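Local coordinates for uncharacterized protein (Bacteroides caccae, PDB 3NO2) that is of unknown function but folds as a six-bladed beta-propeller, at residues L259-K262 / V263-G266. Numbering follows the deposited sequence.
Sequences LNDK and VKFG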
loop_
_atom_site.group_PDB
_atom_site.type_symbol
_atom_site.label_atom_id
_atom_site.label_comp_id
_atom_site.label_asym_id
_atom_site.label_seq_id
_atom_site.Cartn_x
_atom_site.Cartn_y
_atom_site.Cartn_z
ATOM N N LEU A 259 -10.136 3.042 -13.596
ATOM C CA LEU A 259 -10.872 4.201 -13.095
ATOM C C LEU A 259 -10.171 5.445 -13.591
ATOM O O LEU A 259 -8.931 5.551 -13.433
ATOM C CB LEU A 259 -10.871 4.239 -11.550
ATOM C CG LEU A 259 -11.520 3.053 -10.862
ATOM C CD1 LEU A 259 -11.470 3.246 -9.342
ATOM C CD2 LEU A 259 -12.972 2.788 -11.349
ATOM N N ASN A 260 -10.901 6.344 -14.228
ATOM C CA ASN A 260 -10.316 7.499 -14.886
ATOM C C ASN A 260 -11.319 8.653 -14.820
ATOM O O ASN A 260 -12.038 8.952 -15.791
ATOM C CB ASN A 260 -9.947 7.154 -16.342
ATOM C CG ASN A 260 -9.077 8.206 -16.998
ATOM O OD1 ASN A 260 -8.866 9.299 -16.459
ATOM N ND2 ASN A 260 -8.518 7.866 -18.151
ATOM N N ASP A 261 -11.372 9.313 -13.673
ATOM C CA ASP A 261 -12.292 10.426 -13.439
ATOM C C ASP A 261 -11.814 11.105 -12.155
ATOM O O ASP A 261 -12.055 10.638 -11.067
ATOM C CB ASP A 261 -13.715 9.939 -13.337
ATOM C CG ASP A 261 -14.715 11.088 -13.319
ATOM O OD1 ASP A 261 -14.334 12.159 -12.813
ATOM O OD2 ASP A 261 -15.875 10.911 -13.754
ATOM N N LYS A 262 -11.079 12.203 -12.362
ATOM C CA LYS A 262 -10.435 12.891 -11.262
ATOM C C LYS A 262 -11.410 13.726 -10.443
ATOM O O LYS A 262 -11.008 14.258 -9.418
ATOM C CB LYS A 262 -9.274 13.784 -11.792
ATOM C CG LYS A 262 -9.731 15.013 -12.586
ATOM C CD LYS A 262 -8.538 15.709 -13.305
ATOM C CE LYS A 262 -9.008 16.473 -14.544
ATOM N NZ LYS A 262 -9.101 15.598 -15.786
ATOM N N VAL A 263 -12.663 13.860 -10.888
ATOM C CA VAL A 263 -13.726 14.500 -10.101
ATOM C C VAL A 263 -14.463 13.466 -9.259
ATOM O O VAL A 263 -14.719 13.627 -8.051
ATOM C CB VAL A 263 -14.697 15.279 -11.038
ATOM C CG1 VAL A 263 -15.855 15.847 -10.238
ATOM C CG2 VAL A 263 -13.943 16.418 -11.781
ATOM N N LYS A 264 -14.781 12.329 -9.883
ATOM C CA LYS A 264 -15.520 11.288 -9.229
ATOM C C LYS A 264 -14.675 10.567 -8.197
ATOM O O LYS A 264 -15.198 10.152 -7.183
ATOM C CB LYS A 264 -16.011 10.293 -10.297
ATOM C CG LYS A 264 -16.962 9.226 -9.881
ATOM C CD LYS A 264 -17.377 8.392 -11.122
ATOM C CE LYS A 264 -18.325 7.278 -10.803
ATOM N NZ LYS A 264 -18.549 6.348 -11.997
ATOM N N PHE A 265 -13.394 10.317 -8.516
ATOM C CA PHE A 265 -12.510 9.554 -7.657
ATOM C C PHE A 265 -11.403 10.490 -7.131
ATOM O O PHE A 265 -10.823 11.258 -7.891
ATOM C CB PHE A 265 -11.854 8.391 -8.438
ATOM C CG PHE A 265 -12.851 7.495 -9.135
ATOM C CD1 PHE A 265 -13.765 6.748 -8.407
ATOM C CD2 PHE A 265 -12.911 7.453 -10.505
ATOM C CE1 PHE A 265 -14.728 5.982 -9.054
ATOM C CE2 PHE A 265 -13.843 6.658 -11.159
ATOM C CZ PHE A 265 -14.733 5.924 -10.426
ATOM N N GLY A 266 -11.141 10.430 -5.850
ATOM C CA GLY A 266 -9.944 11.065 -5.326
ATOM C C GLY A 266 -8.690 10.310 -5.742
ATOM O O GLY A 266 -8.730 9.280 -6.438
#
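The Phe265 ring lies between two aliphatic side chains. Leu259 CD1 makes a CH-pi contact over the centre of one face, 4.2 Å from the ring centroid, and Lys264 CG sits over the centre of the opposite face, 3.9 Å above its plane. At the edge, Asp261 N lies in the ring plane. The other Leu259 methyl completes the hydrophobic contact, with CD2 3.7 Å from Phe265 CZ; the two side chains cross at about a right angle.

The turn between these residues is an Asx motif. Asp261 carries its carboxylate anti to its own backbone nitrogen (chi1 -171°), which swings OD1 forward over the chain that follows. There OD1 accepts two backbone N-H groups: Val263 N, 3.1 Å from Asp261 OD1, comes nearly along the C-O axis, whereas Lys264 N, 3.0 Å from the same oxygen, meets it from 66° above the carboxylate plane. The main chain closes the turn with a third bond, from Phe265 N to Asp261 O at 2.9 Å (157° at the hydrogen). Together the three bonds tie Asp261 to three successive amides, bringing Phe265 back beside Leu259. Asp261 CG also rests 3.4 Å from Lys264 CB. Beyond CG, the extended Lys264 chain leads away to bond Lys25 O.

The turn follows strand 255-259, at the outer edge of one propeller blade, and precedes strand 270-274, which pairs with strand 6-10 in the blade that unites both chain ends. Leu259 and Phe265 both touch Ile20 on strand 16-21, so their packing bridges the two blades.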